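Local structure of alpha-1,3-glucanase (Paenibacillus glycanilyticus, 6K0P) at residues Tyr410-Thr424 against Phe462-Ile474. The protein hydrolyses alpha-1,3-glucan as a glycoside hydrolase of family 87, probably binding the chain along the groove of its catalytic beta-helix domain. The protein carries 1 engineered substitution. Sequence-based numbering, arbitrary orientation.
Sequences YPGITISSYSFGYNT and FGAIWIYGGDRAI. With GLC (alpha-D-glucopyranose), chain C; GLC (alpha-D-glucopyranose), chain B; GLC (alpha-D-glucopyranose), chain D.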
# COMPACT_ATOMS: atom_id res chain seq x y z
N TYR A 410 -3.12 -11.34 3.54
CA TYR A 410 -3.87 -11.60 2.31
C TYR A 410 -2.91 -11.63 1.12
O TYR A 410 -1.69 -11.46 1.30
CB TYR A 410 -4.93 -10.49 2.22
CG TYR A 410 -6.33 -10.90 1.77
CD1 TYR A 410 -6.96 -11.99 2.35
CD2 TYR A 410 -6.99 -10.22 0.75
CE1 TYR A 410 -8.22 -12.37 1.97
CE2 TYR A 410 -8.27 -10.60 0.37
CZ TYR A 410 -8.88 -11.67 0.97
OH TYR A 410 -10.14 -12.03 0.57
N PRO A 411 -3.40 -11.87 -0.10
CA PRO A 411 -2.50 -12.02 -1.25
C PRO A 411 -1.72 -10.76 -1.59
O PRO A 411 -2.08 -9.64 -1.21
CB PRO A 411 -3.46 -12.34 -2.40
CG PRO A 411 -4.60 -13.00 -1.75
CD PRO A 411 -4.77 -12.28 -0.45
N GLY A 412 -0.66 -10.96 -2.37
CA GLY A 412 -0.08 -9.85 -3.10
C GLY A 412 -1.06 -9.26 -4.10
O GLY A 412 -1.17 -8.04 -4.22
N ILE A 413 -1.76 -10.12 -4.85
CA ILE A 413 -2.75 -9.70 -5.85
C ILE A 413 -4.01 -10.54 -5.65
O ILE A 413 -3.96 -11.77 -5.73
CB ILE A 413 -2.24 -9.85 -7.29
CG1 ILE A 413 -0.90 -9.12 -7.47
CG2 ILE A 413 -3.29 -9.30 -8.26
CD1 ILE A 413 -0.33 -9.27 -8.87
N THR A 414 -5.13 -9.86 -5.40
CA THR A 414 -6.45 -10.49 -5.38
C THR A 414 -7.14 -10.22 -6.70
O THR A 414 -7.22 -9.06 -7.14
CB THR A 414 -7.29 -9.90 -4.24
OG1 THR A 414 -6.75 -10.32 -2.99
CG2 THR A 414 -8.75 -10.37 -4.34
N ILE A 415 -7.62 -11.28 -7.35
CA ILE A 415 -8.39 -11.19 -8.59
C ILE A 415 -9.70 -11.91 -8.29
O ILE A 415 -9.71 -13.14 -8.18
CB ILE A 415 -7.64 -11.86 -9.76
CG1 ILE A 415 -6.27 -11.19 -9.95
CG2 ILE A 415 -8.44 -11.76 -11.06
CD1 ILE A 415 -5.34 -11.91 -10.94
N SER A 416 -10.79 -11.16 -8.13
CA SER A 416 -12.00 -11.70 -7.52
C SER A 416 -13.25 -11.27 -8.26
O SER A 416 -13.42 -10.09 -8.57
CB SER A 416 -12.11 -11.22 -6.06
OG SER A 416 -13.39 -11.56 -5.53
N SER A 417 -14.15 -12.23 -8.49
CA SER A 417 -15.46 -11.92 -9.04
C SER A 417 -16.57 -12.00 -7.99
O SER A 417 -17.74 -12.19 -8.34
CB SER A 417 -15.76 -12.79 -10.27
OG SER A 417 -16.05 -14.14 -9.92
N TYR A 418 -16.23 -11.83 -6.71
CA TYR A 418 -17.26 -11.78 -5.68
C TYR A 418 -17.91 -10.40 -5.65
O TYR A 418 -17.23 -9.37 -5.76
CB TYR A 418 -16.66 -12.12 -4.31
CG TYR A 418 -17.71 -12.18 -3.23
CD1 TYR A 418 -18.81 -13.02 -3.35
CD2 TYR A 418 -17.61 -11.38 -2.10
CE1 TYR A 418 -19.79 -13.05 -2.37
CE2 TYR A 418 -18.58 -11.42 -1.12
CZ TYR A 418 -19.66 -12.25 -1.26
OH TYR A 418 -20.63 -12.28 -0.27
N SER A 419 -19.24 -10.37 -5.52
CA SER A 419 -19.99 -9.12 -5.61
C SER A 419 -19.99 -8.31 -4.33
O SER A 419 -20.25 -7.10 -4.39
CB SER A 419 -21.44 -9.42 -6.01
OG SER A 419 -22.17 -9.98 -4.92
N PHE A 420 -19.70 -8.92 -3.18
CA PHE A 420 -19.82 -8.27 -1.88
C PHE A 420 -21.21 -7.69 -1.63
O PHE A 420 -21.38 -6.78 -0.81
CB PHE A 420 -18.73 -7.22 -1.65
CG PHE A 420 -17.33 -7.78 -1.67
CD1 PHE A 420 -16.66 -7.98 -2.86
CD2 PHE A 420 -16.69 -8.11 -0.48
CE1 PHE A 420 -15.38 -8.50 -2.88
CE2 PHE A 420 -15.41 -8.63 -0.49
CZ PHE A 420 -14.75 -8.83 -1.69
N GLY A 421 -22.22 -8.21 -2.32
CA GLY A 421 -23.57 -7.71 -2.19
C GLY A 421 -23.90 -6.51 -3.05
O GLY A 421 -25.06 -6.06 -3.04
N TYR A 422 -22.94 -5.98 -3.79
CA TYR A 422 -23.18 -4.83 -4.65
C TYR A 422 -23.65 -5.28 -6.04
O TYR A 422 -23.67 -6.47 -6.37
CB TYR A 422 -21.93 -3.96 -4.74
CG TYR A 422 -21.47 -3.44 -3.39
CD1 TYR A 422 -22.15 -2.41 -2.75
CD2 TYR A 422 -20.36 -3.99 -2.75
CE1 TYR A 422 -21.74 -1.93 -1.52
CE2 TYR A 422 -19.94 -3.52 -1.51
CZ TYR A 422 -20.64 -2.49 -0.90
OH TYR A 422 -20.22 -2.03 0.33
N ASN A 423 -24.04 -4.31 -6.86
CA ASN A 423 -24.59 -4.58 -8.19
C ASN A 423 -23.43 -4.60 -9.18
O ASN A 423 -22.95 -3.54 -9.61
CB ASN A 423 -25.62 -3.52 -8.55
CG ASN A 423 -26.31 -3.81 -9.87
OD1 ASN A 423 -26.11 -4.85 -10.48
ND2 ASN A 423 -27.14 -2.87 -10.31
N THR A 424 -23.00 -5.79 -9.57
CA THR A 424 -21.87 -5.91 -10.48
C THR A 424 -22.03 -7.13 -11.37
O THR A 424 -22.64 -8.13 -10.98
CB THR A 424 -20.53 -6.00 -9.73
OG1 THR A 424 -19.51 -6.41 -10.65
CG2 THR A 424 -20.62 -6.99 -8.59
N PHE A 462 -3.83 -17.78 2.26
CA PHE A 462 -3.87 -17.08 0.98
C PHE A 462 -2.53 -17.10 0.27
O PHE A 462 -1.48 -16.87 0.88
CB PHE A 462 -4.42 -15.66 1.19
CG PHE A 462 -5.86 -15.71 1.52
CD1 PHE A 462 -6.80 -15.78 0.50
CD2 PHE A 462 -6.29 -15.85 2.83
CE1 PHE A 462 -8.14 -15.91 0.78
CE2 PHE A 462 -7.63 -15.98 3.13
CZ PHE A 462 -8.56 -16.03 2.11
N GLY A 463 -2.57 -17.41 -1.03
CA GLY A 463 -1.40 -17.40 -1.87
C GLY A 463 -1.01 -16.00 -2.29
O GLY A 463 -1.70 -15.02 -2.02
N ALA A 464 0.13 -15.92 -2.99
CA ALA A 464 0.62 -14.63 -3.48
C ALA A 464 -0.37 -14.01 -4.46
O ALA A 464 -0.56 -12.79 -4.46
CB ALA A 464 1.98 -14.80 -4.15
N ILE A 465 -0.98 -14.83 -5.32
CA ILE A 465 -2.06 -14.40 -6.20
C ILE A 465 -3.24 -15.32 -5.95
O ILE A 465 -3.10 -16.55 -6.01
CB ILE A 465 -1.66 -14.42 -7.69
CG1 ILE A 465 -0.41 -13.56 -7.92
CG2 ILE A 465 -2.84 -13.92 -8.56
CD1 ILE A 465 0.03 -13.48 -9.38
N TRP A 466 -4.39 -14.73 -5.66
CA TRP A 466 -5.63 -15.45 -5.42
C TRP A 466 -6.56 -15.15 -6.58
O TRP A 466 -6.92 -13.99 -6.82
CB TRP A 466 -6.25 -14.98 -4.11
CG TRP A 466 -7.51 -15.67 -3.65
CD1 TRP A 466 -7.87 -16.98 -3.87
CD2 TRP A 466 -8.55 -15.09 -2.87
NE1 TRP A 466 -9.08 -17.23 -3.27
CE2 TRP A 466 -9.52 -16.09 -2.64
CE3 TRP A 466 -8.75 -13.81 -2.33
CZ2 TRP A 466 -10.68 -15.84 -1.90
CZ3 TRP A 466 -9.90 -13.57 -1.60
CH2 TRP A 466 -10.85 -14.57 -1.40
N ILE A 467 -6.94 -16.20 -7.31
CA ILE A 467 -7.90 -16.11 -8.41
C ILE A 467 -9.19 -16.72 -7.87
O ILE A 467 -9.28 -17.95 -7.73
CB ILE A 467 -7.41 -16.84 -9.66
CG1 ILE A 467 -6.01 -16.36 -10.09
CG2 ILE A 467 -8.42 -16.64 -10.79
CD1 ILE A 467 -4.84 -17.15 -9.49
N TYR A 468 -10.17 -15.88 -7.55
CA TYR A 468 -11.37 -16.29 -6.83
C TYR A 468 -12.58 -16.04 -7.70
O TYR A 468 -12.96 -14.88 -7.94
CB TYR A 468 -11.50 -15.50 -5.53
CG TYR A 468 -12.68 -15.87 -4.65
CD1 TYR A 468 -12.98 -17.19 -4.36
CD2 TYR A 468 -13.46 -14.88 -4.06
CE1 TYR A 468 -14.05 -17.53 -3.53
CE2 TYR A 468 -14.53 -15.20 -3.23
CZ TYR A 468 -14.82 -16.53 -2.97
OH TYR A 468 -15.87 -16.86 -2.15
N GLY A 469 -13.21 -17.12 -8.16
CA GLY A 469 -14.50 -17.01 -8.81
C GLY A 469 -15.56 -16.93 -7.73
O GLY A 469 -15.69 -17.85 -6.93
N GLY A 470 -16.27 -15.81 -7.68
CA GLY A 470 -17.28 -15.60 -6.65
C GLY A 470 -18.67 -15.90 -7.16
O GLY A 470 -18.94 -17.01 -7.65
N ASP A 471 -19.56 -14.92 -7.07
CA ASP A 471 -20.93 -15.09 -7.54
C ASP A 471 -21.17 -14.47 -8.91
O ASP A 471 -22.29 -14.56 -9.43
CB ASP A 471 -21.93 -14.53 -6.51
CG ASP A 471 -21.62 -13.10 -6.09
OD1 ASP A 471 -20.53 -12.57 -6.42
OD2 ASP A 471 -22.47 -12.51 -5.40
N ARG A 472 -20.15 -13.88 -9.52
CA ARG A 472 -20.27 -13.25 -10.83
C ARG A 472 -19.21 -13.82 -11.77
O ARG A 472 -18.31 -14.56 -11.36
CB ARG A 472 -20.14 -11.73 -10.72
CG ARG A 472 -21.17 -11.07 -9.79
CD ARG A 472 -22.59 -11.21 -10.32
NE ARG A 472 -23.54 -10.55 -9.44
CZ ARG A 472 -24.28 -11.17 -8.53
NH1 ARG A 472 -24.19 -12.49 -8.40
NH2 ARG A 472 -25.12 -10.49 -7.77
N ALA A 473 -19.33 -13.45 -13.05
CA ALA A 473 -18.48 -14.02 -14.09
C ALA A 473 -17.00 -13.81 -13.78
O ALA A 473 -16.58 -12.72 -13.39
CB ALA A 473 -18.81 -13.38 -15.44
N ILE A 474 -16.22 -14.86 -13.99
CA ILE A 474 -14.78 -14.85 -13.80
C ILE A 474 -14.15 -15.30 -15.12
O ILE A 474 -14.21 -16.49 -15.47
CB ILE A 474 -14.34 -15.70 -12.59
CG1 ILE A 474 -12.83 -15.94 -12.59
CG2 ILE A 474 -15.11 -17.03 -12.53
CD1 ILE A 474 -12.02 -14.71 -12.21
C1 GLC C . -17.23 -12.64 2.10
C2 GLC C . -17.10 -11.15 2.40
C3 GLC C . -17.71 -10.82 3.76
C4 GLC C . -19.12 -11.37 3.84
C5 GLC C . -19.18 -12.84 3.44
C6 GLC C . -20.63 -13.32 3.36
O2 GLC C . -15.74 -10.76 2.36
O3 GLC C . -17.71 -9.43 3.95
O4 GLC C . -19.61 -11.22 5.16
O5 GLC C . -18.58 -13.05 2.18
O6 GLC C . -20.66 -14.67 2.94
C1 GLC B . -17.36 3.46 0.53
C2 GLC B . -18.37 4.60 0.47
C3 GLC B . -19.77 4.02 0.66
C4 GLC B . -20.03 2.91 -0.36
C5 GLC B . -18.91 1.87 -0.29
C6 GLC B . -19.07 0.74 -1.30
O2 GLC B . -18.09 5.52 1.50
O3 GLC B . -20.74 5.04 0.56
O4 GLC B . -21.28 2.31 -0.09
O5 GLC B . -17.66 2.51 -0.48
O6 GLC B . -19.14 1.26 -2.62
C1 GLC D . -15.57 -16.76 3.90
C2 GLC D . -16.05 -15.34 3.97
C3 GLC D . -16.23 -14.70 2.62
C4 GLC D . -14.97 -14.91 1.83
C5 GLC D . -14.75 -16.40 1.71
C6 GLC D . -13.48 -16.68 0.95
O1 GLC D . -16.57 -17.48 3.51
O2 GLC D . -17.25 -15.26 4.72
O3 GLC D . -16.21 -13.32 2.88
O4 GLC D . -15.05 -14.32 0.54
O5 GLC D . -14.58 -16.96 2.97
O6 GLC D . -13.12 -18.03 0.92
O HOH W 1 -24.52 -8.05 -8.40
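Y410 lays its CE1 over the centre of one face of the F462 ring, 3.7 Å from F462 CZ, the two planes 47° apart. W466 completes the aromatic cluster, with P411 CG against W466 CB at 3.5 Å. From here strands 413-416 and 465-469 run parallel as successive rungs of the beta-helix, their backbones joined by a ladder of bonds such as Y468 N to I415 O at 2.8 Å. I413, I415 and I465 meet L439 of strand 437-446 and I477 and I479 of strand 475-485; W466 and Y468 point to the other face, where the chain D glucose lies beside their rings.

Past the strands, S417 OG, held between backbone N and carbonyl carbon (chi1 74°), gives its proton to R472 O (2.7 Å) and accepts from G470 N (2.8 Å). D471 then clasps S419 like a fork: OD1 takes S419 N and OD2 takes S419 OG at 2.6 Å, both through syn lone pairs. R472 NH1 sits 3.5 Å from D471 OD2, a salt bridge of charges alone with no N-H aimed at the oxygen. With an alanine in place of D471 both oxygens are gone, and the S419-Y422 turn is likely to lose its tie to the neighbouring rung and R472 its charge mate. S419 OG also accepts from G421 N, an ST turn within that type I' turn.

Y418, F420 and Y468 belong to one glycan pocket, Y422 to another. The carboxylate clasp thus probably helps hold the turn that carries F420 and Y422 beside the sugars.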